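Local coordinates for protein beta-L-arabinobiosidase (Bacteroides thetaiotaomicron, PDB 5MQR) that probably hydrolyses glycosidic linkages of plant pectin as a beta-L-arabinobiosidase of a gut bacterium, and may also have exo-alpha-sialidase activity, at residues A[645-650]-A[675-680]; A[638-643]-A[1013-1018]; A[679-684]-A[694-699]. One frame throughout, in Å; residues are numbered along the deposited sequence.

Contact 1 (A[645-650]-A[675-680]); sequences IPNAKA and RWWSLR
Arg680 lays its guanidinium edge-on against the backbone of Ile645 and the amide of Asn647, and four N-H bonds cross the gap. NE and NH2 close side-on upon one atom, the carbonyl oxygen of Ile645, with Ile645 O 2.9 Å from Arg680 NH2 and almost exactly in the guanidinium plane. Arg680 NH2 also reaches Asn647 OD1 at 2.6 Å, on a lone pair in the carbonyl plane, while NH1 adds a weak bond to that oxygen. Arginine suits the place because its planar donors can serve two acceptors at once. Over one face of the group sits the methyl of Ala650, CB 3.6 Å from Arg680 CZ; a small residue lets helix 647-657 come this close. The contact joins the start region of that helix to helix 666-680, within the helical part of this six-hairpin glycosidase. Arg680 gets there by an unstaggered first torsion (chi1 135°) and a bend at chi2, and NH1 is held back on Trp677 O at 2.9 Å. Arg680 NH1 also lies 3.2 Å above the plane of the Trp677 indole, near its rim. A leucine in place of Arg680 would probably leave the Ile645 carbonyl without its two donors and take from Asn647 OD1 the bonds of NH1 and NH2, freeing the loop before the helix to shift. Farther out, Trp677 NE1 bonds to Asn634 OD1, which probably helps to hold the indole's orientation, and Trp677 CZ2 lies 3.6 Å from Asn647 OD1. A water spans Ile645 N and Arg680 O, at 2.8 Å from each.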
loop_
_atom_site.group_PDB
_atom_site.type_symbol
_atom_site.label_atom_id
_atom_site.label_comp_id
_atom_site.label_asym_id
_atom_site.label_seq_id
_atom_site.Cartn_x
_atom_site.Cartn_y
_atom_site.Cartn_z
ATOM N N ILE A 645 -25.916 19.150 12.685
ATOM C CA ILE A 645 -24.529 19.266 12.270
ATOM C C ILE A 645 -24.478 20.293 11.146
ATOM O O ILE A 645 -24.730 19.955 9.970
ATOM C CB ILE A 645 -23.972 17.906 11.863
ATOM C CG1 ILE A 645 -23.944 16.991 13.094
ATOM C CG2 ILE A 645 -22.537 18.031 11.359
ATOM C CD1 ILE A 645 -24.041 15.555 12.727
ATOM N N PRO A 646 -24.176 21.559 11.504
ATOM C CA PRO A 646 -24.033 22.610 10.506
ATOM C C PRO A 646 -22.914 22.302 9.514
ATOM O O PRO A 646 -22.045 21.484 9.823
ATOM C CB PRO A 646 -23.667 23.839 11.345
ATOM C CG PRO A 646 -24.155 23.520 12.716
ATOM C CD PRO A 646 -23.856 22.072 12.850
ATOM N N ASN A 647 -22.967 22.937 8.345
ATOM C CA ASN A 647 -21.918 22.848 7.333
ATOM C C ASN A 647 -20.538 23.131 7.936
ATOM O O ASN A 647 -19.565 22.484 7.566
ATOM C CB ASN A 647 -22.158 23.824 6.176
ATOM C CG ASN A 647 -23.166 23.330 5.151
ATOM O OD1 ASN A 647 -23.711 22.241 5.229
ATOM N ND2 ASN A 647 -23.411 24.164 4.161
ATOM N N ALA A 648 -20.463 24.090 8.864
ATOM C CA ALA A 648 -19.205 24.434 9.525
ATOM C C ALA A 648 -18.606 23.246 10.344
ATOM O O ALA A 648 -17.397 23.191 10.532
ATOM C CB ALA A 648 -19.397 25.690 10.392
ATOM N N LYS A 649 -19.443 22.306 10.803
ATOM C CA LYS A 649 -19.000 21.122 11.565
ATOM C C LYS A 649 -18.956 19.847 10.732
ATOM O O LYS A 649 -18.572 18.794 11.234
ATOM C CB LYS A 649 -19.943 20.868 12.766
ATOM C CG LYS A 649 -19.995 21.992 13.791
ATOM C CD LYS A 649 -18.767 21.993 14.690
ATOM C CE LYS A 649 -18.322 23.414 15.055
ATOM N NZ LYS A 649 -17.326 23.406 16.180
ATOM N N ALA A 650 -19.315 19.947 9.456
ATOM C CA ALA A 650 -19.551 18.787 8.625
ATOM C C ALA A 650 -18.277 18.020 8.282
ATOM O O ALA A 650 -18.313 16.782 8.260
ATOM C CB ALA A 650 -20.321 19.174 7.352
ATOM N N ARG A 675 -22.673 12.562 -0.959
ATOM C CA ARG A 675 -23.850 11.901 -0.392
ATOM C C ARG A 675 -23.687 11.714 1.107
ATOM O O ARG A 675 -24.682 11.763 1.829
ATOM C CB ARG A 675 -24.140 10.577 -1.091
ATOM C CG ARG A 675 -24.750 10.767 -2.492
ATOM C CD ARG A 675 -26.141 11.401 -2.456
ATOM N NE ARG A 675 -27.057 10.578 -1.702
ATOM C CZ ARG A 675 -27.973 9.750 -2.213
ATOM N NH1 ARG A 675 -28.181 9.636 -3.533
ATOM N NH2 ARG A 675 -28.706 9.026 -1.373
ATOM N N TRP A 676 -22.445 11.550 1.578
ATOM C CA TRP A 676 -22.237 11.569 3.024
ATOM C C TRP A 676 -22.511 12.965 3.611
ATOM O O TRP A 676 -23.148 13.070 4.642
ATOM C CB TRP A 676 -20.843 11.113 3.425
ATOM C CG TRP A 676 -20.607 9.664 3.340
ATOM C CD1 TRP A 676 -19.574 9.058 2.688
ATOM C CD2 TRP A 676 -21.366 8.617 3.947
ATOM N NE1 TRP A 676 -19.647 7.698 2.841
ATOM C CE2 TRP A 676 -20.740 7.393 3.598
ATOM C CE3 TRP A 676 -22.530 8.584 4.711
ATOM C CZ2 TRP A 676 -21.227 6.152 3.997
ATOM C CZ3 TRP A 676 -23.014 7.353 5.124
ATOM C CH2 TRP A 676 -22.363 6.149 4.766
ATOM N N TRP A 677 -22.012 14.006 2.939
ATOM C CA TRP A 677 -22.175 15.388 3.360
ATOM C C TRP A 677 -23.652 15.789 3.371
ATOM O O TRP A 677 -24.109 16.560 4.216
ATOM C CB TRP A 677 -21.373 16.285 2.396
ATOM C CG TRP A 677 -21.462 17.771 2.613
ATOM C CD1 TRP A 677 -20.689 18.531 3.438
ATOM C CD2 TRP A 677 -22.320 18.668 1.936
ATOM N NE1 TRP A 677 -21.030 19.852 3.330
ATOM C CE2 TRP A 677 -22.033 19.965 2.411
ATOM C CE3 TRP A 677 -23.324 18.507 0.983
ATOM C CZ2 TRP A 677 -22.718 21.094 1.968
ATOM C CZ3 TRP A 677 -23.999 19.629 0.536
ATOM C CH2 TRP A 677 -23.682 20.909 1.023
ATOM N N SER A 678 -24.379 15.263 2.404
ATOM C CA SER A 678 -25.788 15.486 2.300
ATOM C C SER A 678 -26.558 14.765 3.402
ATOM O O SER A 678 -27.326 15.388 4.115
ATOM C CB SER A 678 -26.286 14.987 0.955
ATOM O OG SER A 678 -27.555 15.553 0.791
ATOM N N LEU A 679 -26.342 13.455 3.520
ATOM C CA LEU A 679 -27.002 12.641 4.551
ATOM C C LEU A 679 -26.846 13.261 5.933
ATOM O O LEU A 679 -27.787 13.306 6.705
ATOM C CB LEU A 679 -26.432 11.223 4.581
ATOM C CG LEU A 679 -27.027 10.301 5.639
ATOM C CD1 LEU A 679 -28.428 9.875 5.235
ATOM C CD2 LEU A 679 -26.151 9.096 5.864
ATOM N N ARG A 680 -25.652 13.771 6.222
ATOM C CA ARG A 680 -25.366 14.341 7.525
ATOM C C ARG A 680 -26.310 15.498 7.919
ATOM O O ARG A 680 -26.610 15.674 9.112
ATOM C CB ARG A 680 -23.861 14.676 7.663
ATOM C CG ARG A 680 -23.503 16.030 8.258
ATOM C CD ARG A 680 -23.559 16.986 7.088
ATOM N NE ARG A 680 -23.878 18.296 7.461
ATOM C CZ ARG A 680 -23.847 19.325 6.630
ATOM N NH1 ARG A 680 -23.511 19.218 5.338
ATOM N NH2 ARG A 680 -24.176 20.496 7.140
HETATM O O HOH W 1 -27.483 17.709 10.827
#

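Contact 2 (A[638-643]-A[1013-1018]); sequences DENIVQ and SRYYNH
The guanidinium of Arg1014 and the amide of Asn640 stack with their planes 22° apart, Asn640 CG lying 4.0 Å above the guanidinium plane and displaced toward its rim. At the guanidinium's edge stands Asp638. The ring of Tyr1015 is met edge-on by Asn640 OD1, which lies 3.3 Å from Tyr1015 CE2 in the ring plane, where the partly positive ring hydrogens suit an oxygen; Lys681 makes a cation-pi contact with the same ring. Arg1014 and Tyr1015 are the central residues of a type II beta turn from Ser1013 to Tyr1016, in the MGH1-like glycoside hydrolase part of the chain between strand 991-992 and helix 1022-1029; it presents both side chains to loop 638-643, which links helices 627-636 and 647-657. Tyr1015 takes the left-handed backbone conformation of the turn's third position (phi 63°). Arg1014 bends at chi3 and grips Asp638 end-on. Arg1014 NH2 gives a bond of 2.8 Å to Asp638 O, and Arg1014 NH1 a salt bridge of 3.3 Å to Asp638 OD1, longer and 30° out of the carboxylate plane. Arg1014 NH2 has a further acceptor in Tyr1015 OH, 2.9 Å away; Glu637 OE1 bonds to that hydroxyl too, and its carboxylate probably offsets part of the arginine's positive charge. Arginine suits the task, since one group serves a carbonyl, a carboxylate and a phenol. Asn640 anchors its amide nitrogen elsewhere: ND2 bonds to Glu1011 OE2 and to a water, 3.1 Å from Asn640 ND2, that in turn donates to Arg1014 O.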
loop_
_atom_site.group_PDB
_atom_site.type_symbol
_atom_site.label_atom_id
_atom_site.label_comp_id
_atom_site.label_asym_id
_atom_site.label_seq_id
_atom_site.Cartn_x
_atom_site.Cartn_y
_atom_site.Cartn_z
ATOM N N ASP A 638 -25.665 28.239 -0.868
ATOM C CA ASP A 638 -26.113 28.582 0.483
ATOM C C ASP A 638 -26.529 27.337 1.279
ATOM O O ASP A 638 -26.968 26.321 0.713
ATOM C CB ASP A 638 -27.275 29.613 0.460
ATOM C CG ASP A 638 -28.593 29.025 -0.086
ATOM O OD1 ASP A 638 -28.594 28.577 -1.254
ATOM O OD2 ASP A 638 -29.626 29.016 0.634
ATOM N N GLU A 639 -26.376 27.442 2.591
ATOM C CA GLU A 639 -26.894 26.475 3.543
ATOM C C GLU A 639 -28.330 26.902 3.897
ATOM O O GLU A 639 -28.534 27.805 4.695
ATOM C CB GLU A 639 -25.983 26.453 4.766
ATOM C CG GLU A 639 -26.305 25.372 5.784
ATOM C CD GLU A 639 -25.276 25.271 6.905
ATOM O OE1 GLU A 639 -24.551 26.249 7.160
ATOM O OE2 GLU A 639 -25.204 24.192 7.551
ATOM N N ASN A 640 -29.323 26.254 3.289
ATOM C CA ASN A 640 -30.712 26.695 3.433
ATOM C C ASN A 640 -31.314 26.377 4.794
ATOM O O ASN A 640 -32.089 27.200 5.346
ATOM C CB ASN A 640 -31.615 26.149 2.316
ATOM C CG ASN A 640 -31.706 24.627 2.301
ATOM O OD1 ASN A 640 -30.705 23.943 2.493
ATOM N ND2 ASN A 640 -32.912 24.094 2.072
ATOM N N ILE A 641 -30.980 25.202 5.329
ATOM C CA ILE A 641 -31.544 24.723 6.590
ATOM C C ILE A 641 -30.460 24.020 7.378
ATOM O O ILE A 641 -29.761 23.152 6.839
ATOM C CB ILE A 641 -32.708 23.742 6.342
ATOM C CG1 ILE A 641 -33.939 24.478 5.811
ATOM C CG2 ILE A 641 -33.091 23.024 7.630
ATOM C CD1 ILE A 641 -35.036 23.563 5.283
ATOM N N VAL A 642 -30.325 24.395 8.649
ATOM C CA VAL A 642 -29.319 23.831 9.548
ATOM C C VAL A 642 -29.983 22.941 10.585
ATOM O O VAL A 642 -30.874 23.387 11.284
ATOM C CB VAL A 642 -28.556 24.949 10.284
ATOM C CG1 VAL A 642 -27.528 24.364 11.262
ATOM C CG2 VAL A 642 -27.885 25.887 9.271
ATOM N N GLN A 643 -29.540 21.692 10.696
ATOM C CA GLN A 643 -30.036 20.798 11.733
ATOM C C GLN A 643 -28.902 20.519 12.723
ATOM O O GLN A 643 -28.198 21.466 13.098
ATOM C CB GLN A 643 -30.734 19.599 11.099
ATOM C CG GLN A 643 -31.986 20.043 10.327
ATOM C CD GLN A 643 -32.977 18.929 10.030
ATOM O OE1 GLN A 643 -34.176 19.123 10.189
ATOM N NE2 GLN A 643 -32.490 17.757 9.572
ATOM N N SER A 1013 -36.736 19.983 -2.666
ATOM C CA SER A 1013 -35.985 18.866 -3.237
ATOM C C SER A 1013 -34.523 18.824 -2.809
ATOM O O SER A 1013 -33.884 17.777 -2.920
ATOM C CB SER A 1013 -36.025 18.909 -4.754
ATOM O OG SER A 1013 -37.309 18.606 -5.197
ATOM N N ARG A 1014 -33.988 19.960 -2.375
ATOM C CA ARG A 1014 -32.558 20.065 -2.111
ATOM C C ARG A 1014 -32.149 19.125 -0.996
ATOM O O ARG A 1014 -32.768 19.140 0.067
ATOM C CB ARG A 1014 -32.171 21.497 -1.753
ATOM C CG ARG A 1014 -32.301 22.467 -2.902
ATOM C CD ARG A 1014 -31.976 23.881 -2.471
ATOM N NE ARG A 1014 -30.577 24.002 -2.051
ATOM C CZ ARG A 1014 -30.050 25.082 -1.469
ATOM N NH1 ARG A 1014 -30.805 26.167 -1.252
ATOM N NH2 ARG A 1014 -28.760 25.088 -1.118
ATOM N N TYR A 1015 -31.122 18.318 -1.259
ATOM C CA TYR A 1015 -30.548 17.389 -0.278
ATOM C C TYR A 1015 -31.542 16.312 0.171
ATOM O O TYR A 1015 -31.515 15.899 1.327
ATOM C CB TYR A 1015 -29.991 18.150 0.955
ATOM C CG TYR A 1015 -29.211 19.404 0.590
ATOM C CD1 TYR A 1015 -28.073 19.337 -0.227
ATOM C CD2 TYR A 1015 -29.615 20.650 1.038
ATOM C CE1 TYR A 1015 -27.372 20.473 -0.592
ATOM C CE2 TYR A 1015 -28.907 21.795 0.684
ATOM C CZ TYR A 1015 -27.794 21.697 -0.137
ATOM O OH TYR A 1015 -27.116 22.845 -0.466
ATOM N N TYR A 1016 -32.394 15.836 -0.737
ATOM C CA TYR A 1016 -33.399 14.846 -0.390
ATOM C C TYR A 1016 -32.761 13.528 0.090
ATOM O O TYR A 1016 -31.799 13.021 -0.483
ATOM C CB TYR A 1016 -34.312 14.612 -1.594
ATOM C CG TYR A 1016 -35.678 14.029 -1.312
ATOM C CD1 TYR A 1016 -36.511 14.558 -0.302
ATOM C CD2 TYR A 1016 -36.181 12.985 -2.091
ATOM C CE1 TYR A 1016 -37.756 14.029 -0.066
ATOM C CE2 TYR A 1016 -37.442 12.486 -1.867
ATOM C CZ TYR A 1016 -38.216 13.000 -0.841
ATOM O OH TYR A 1016 -39.469 12.482 -0.599
ATOM N N ASN A 1017 -33.321 12.986 1.152
ATOM C CA ASN A 1017 -32.801 11.795 1.794
ATOM C C ASN A 1017 -33.862 10.703 1.760
ATOM O O ASN A 1017 -34.618 10.522 2.712
ATOM C CB ASN A 1017 -32.390 12.125 3.229
ATOM C CG ASN A 1017 -31.799 10.931 3.944
ATOM O OD1 ASN A 1017 -31.230 10.026 3.298
ATOM N ND2 ASN A 1017 -31.962 10.886 5.270
ATOM N N HIS A 1018 -33.869 9.982 0.647
ATOM C CA HIS A 1018 -34.965 9.130 0.247
ATOM C C HIS A 1018 -34.437 7.983 -0.605
ATOM O O HIS A 1018 -35.137 7.437 -1.442
ATOM C CB HIS A 1018 -35.902 10.025 -0.575
ATOM C CG HIS A 1018 -37.252 9.465 -0.848
ATOM N ND1 HIS A 1018 -37.711 9.270 -2.131
ATOM C CD2 HIS A 1018 -38.287 9.163 -0.027
ATOM C CE1 HIS A 1018 -38.958 8.832 -2.091
ATOM N NE2 HIS A 1018 -39.329 8.751 -0.829
HETATM O O HOH W 2 -34.183 21.373 1.340
#

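Contact 3 (A[679-684]-A[694-699]); sequences LRKHIK and EFLVQR
His682 and Leu696 meet through a CH-pi contact that dominates the interface. Leu696 CD2 sits over one face of the His682 imidazole, 3.6 Å from its centroid and 24° off the ring normal, displaced toward the CE1-ND1 bond. The side chains cross at about a right angle, and the leucine's branched end sets one methyl upon the flat ring; the same methyl also packs against Lys681, whose backbone O lies 3.8 Å from Leu696 CD2. A second kind of contact sets carbon against oxygen: His682 CE1 lies 3.1 Å from Glu694 O, oblique to the ring. Hydrogen bonds that orient the ring come from beyond the two segments, NE2 pairing with Tyr1015 O and ND1 with Thr693 OG1, so both nitrogens of this buried imidazole are engaged and its rotation is probably fixed. Histidine suits the site in offering edge nitrogens for hydrogen bonds and a flat pi face for the methyl. Backbone bonding adds the type I beta turn from Arg680 to Ile683, closed by Ile683 N on Arg680 O at 3.2 Å. That turn leads from helix 666-680 into strand 683-684, antiparallel to strand 691-692, and Leu696 follows that hairpin on the way to helix 712-719.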
loop_
_atom_site.group_PDB
_atom_site.type_symbol
_atom_site.label_atom_id
_atom_site.label_comp_id
_atom_site.label_asym_id
_atom_site.label_seq_id
_atom_site.Cartn_x
_atom_site.Cartn_y
_atom_site.Cartn_z
ATOM N N LEU A 679 -26.342 13.455 3.520
ATOM C CA LEU A 679 -27.002 12.641 4.551
ATOM C C LEU A 679 -26.846 13.261 5.933
ATOM O O LEU A 679 -27.787 13.306 6.705
ATOM C CB LEU A 679 -26.432 11.223 4.581
ATOM C CG LEU A 679 -27.027 10.301 5.639
ATOM C CD1 LEU A 679 -28.428 9.875 5.235
ATOM C CD2 LEU A 679 -26.151 9.096 5.864
ATOM N N ARG A 680 -25.652 13.771 6.222
ATOM C CA ARG A 680 -25.366 14.341 7.525
ATOM C C ARG A 680 -26.310 15.498 7.919
ATOM O O ARG A 680 -26.610 15.674 9.112
ATOM C CB ARG A 680 -23.861 14.676 7.663
ATOM C CG ARG A 680 -23.503 16.030 8.258
ATOM C CD ARG A 680 -23.559 16.986 7.088
ATOM N NE ARG A 680 -23.878 18.296 7.461
ATOM C CZ ARG A 680 -23.847 19.325 6.630
ATOM N NH1 ARG A 680 -23.511 19.218 5.338
ATOM N NH2 ARG A 680 -24.176 20.496 7.140
ATOM N N LYS A 681 -26.811 16.239 6.929
ATOM C CA LYS A 681 -27.756 17.330 7.175
ATOM C C LYS A 681 -29.022 16.853 7.847
ATOM O O LYS A 681 -29.715 17.647 8.499
ATOM C CB LYS A 681 -28.149 18.035 5.877
ATOM C CG LYS A 681 -27.033 18.837 5.212
ATOM C CD LYS A 681 -27.470 19.316 3.826
ATOM C CE LYS A 681 -26.474 20.295 3.210
ATOM N NZ LYS A 681 -26.500 21.627 3.882
ATOM N N HIS A 682 -29.330 15.559 7.683
ATOM C CA HIS A 682 -30.584 14.988 8.153
ATOM C C HIS A 682 -30.547 14.455 9.573
ATOM O O HIS A 682 -31.580 14.052 10.104
ATOM C CB HIS A 682 -31.096 13.938 7.168
ATOM C CG HIS A 682 -31.471 14.522 5.853
ATOM N ND1 HIS A 682 -32.738 14.997 5.593
ATOM C CD2 HIS A 682 -30.733 14.778 4.750
ATOM C CE1 HIS A 682 -32.770 15.489 4.368
ATOM N NE2 HIS A 682 -31.562 15.383 3.842
ATOM N N ILE A 683 -29.391 14.503 10.211
ATOM C CA ILE A 683 -29.332 14.211 11.625
ATOM C C ILE A 683 -29.931 15.410 12.359
ATOM O O ILE A 683 -29.427 16.539 12.226
ATOM C CB ILE A 683 -27.893 13.940 12.055
ATOM C CG1 ILE A 683 -27.386 12.700 11.304
ATOM C CG2 ILE A 683 -27.822 13.755 13.570
ATOM C CD1 ILE A 683 -25.886 12.523 11.336
ATOM N N LYS A 684 -30.990 15.167 13.122
ATOM C CA LYS A 684 -31.738 16.231 13.803
ATOM C C LYS A 684 -31.801 16.020 15.312
ATOM O O LYS A 684 -32.117 14.930 15.752
ATOM C CB LYS A 684 -33.152 16.213 13.254
ATOM C CG LYS A 684 -34.037 17.386 13.646
ATOM C CD LYS A 684 -35.357 17.255 12.892
ATOM C CE LYS A 684 -36.377 18.294 13.315
ATOM N NZ LYS A 684 -35.795 19.638 13.109
ATOM N N GLU A 694 -36.253 13.126 6.107
ATOM C CA GLU A 694 -36.328 12.813 4.679
ATOM C C GLU A 694 -36.261 14.137 3.878
ATOM O O GLU A 694 -35.332 14.327 3.052
ATOM C CB GLU A 694 -37.626 12.034 4.383
ATOM C CG GLU A 694 -37.878 11.694 2.925
ATOM C CD GLU A 694 -39.311 11.266 2.622
ATOM O OE1 GLU A 694 -39.729 10.163 3.015
ATOM O OE2 GLU A 694 -40.003 12.018 1.918
ATOM N N PHE A 695 -37.253 15.014 4.124
ATOM C CA PHE A 695 -37.263 16.399 3.658
ATOM C C PHE A 695 -36.661 17.253 4.760
ATOM O O PHE A 695 -37.000 17.061 5.941
ATOM C CB PHE A 695 -38.686 16.916 3.467
ATOM C CG PHE A 695 -39.348 16.496 2.181
ATOM C CD1 PHE A 695 -39.129 17.205 1.017
ATOM C CD2 PHE A 695 -40.239 15.444 2.160
ATOM C CE1 PHE A 695 -39.771 16.861 -0.164
ATOM C CE2 PHE A 695 -40.884 15.080 0.992
ATOM C CZ PHE A 695 -40.652 15.798 -0.177
ATOM N N LEU A 696 -35.814 18.214 4.395
ATOM C CA LEU A 696 -35.353 19.231 5.360
ATOM C C LEU A 696 -36.470 20.235 5.664
ATOM O O LEU A 696 -36.677 20.589 6.816
ATOM C CB LEU A 696 -34.115 19.981 4.876
ATOM C CG LEU A 696 -32.866 19.141 4.636
ATOM C CD1 LEU A 696 -31.768 20.048 4.100
ATOM C CD2 LEU A 696 -32.394 18.451 5.899
ATOM N N VAL A 697 -37.187 20.666 4.628
ATOM C CA VAL A 697 -38.338 21.542 4.806
ATOM C C VAL A 697 -39.462 20.864 5.612
ATOM O O VAL A 697 -39.588 19.632 5.622
ATOM C CB VAL A 697 -38.914 22.067 3.463
ATOM C CG1 VAL A 697 -37.857 22.846 2.670
ATOM C CG2 VAL A 697 -39.548 20.934 2.653
ATOM N N GLN A 698 -40.248 21.692 6.301
ATOM C CA GLN A 698 -41.287 21.227 7.216
ATOM C C GLN A 698 -42.459 20.670 6.421
ATOM O O GLN A 698 -43.143 21.428 5.753
ATOM C CB GLN A 698 -41.791 22.386 8.090
ATOM C CG GLN A 698 -42.961 22.057 9.015
ATOM C CD GLN A 698 -42.522 21.220 10.187
ATOM O OE1 GLN A 698 -42.884 20.026 10.313
ATOM N NE2 GLN A 698 -41.705 21.829 11.053
ATOM N N ARG A 699 -42.723 19.373 6.523
ATOM C CA ARG A 699 -43.868 18.774 5.808
ATOM C C ARG A 699 -45.119 18.684 6.700
ATOM O O ARG A 699 -45.021 18.400 7.883
ATOM C CB ARG A 699 -43.483 17.411 5.231
ATOM C CG ARG A 699 -42.206 17.468 4.394
ATOM C CD ARG A 699 -42.406 18.204 3.083
ATOM N NE ARG A 699 -43.131 17.383 2.124
ATOM C CZ ARG A 699 -43.758 17.836 1.036
ATOM N NH1 ARG A 699 -43.798 19.132 0.738
ATOM N NH2 ARG A 699 -44.368 16.979 0.237
#

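Along the chain the order is 638-643, 645-650, 675-680 running into 679-684, then 694-699, and finally 1013-1018, so contact 2 brackets the other two. Contacts 1 and 3 share Leu679 and Arg680, and both use helix 666-680, their centres about 11 Å apart; the centre of contact 2 lies about 10 Å from that of contact 1 and about 6 Å from that of contact 3. Glu639 OE2 accepts from Asn647 N, joining contacts 2 and 1, while Tyr1016 OH and Glu694 OE2 join contacts 2 and 3. The cluster, whose contact centres lie about 30 to 38 Å from the centre of the chain, thereby ties the loop between helices 627-636 and 647-657 to the loop before helix 1022-1029, some 370 residues later.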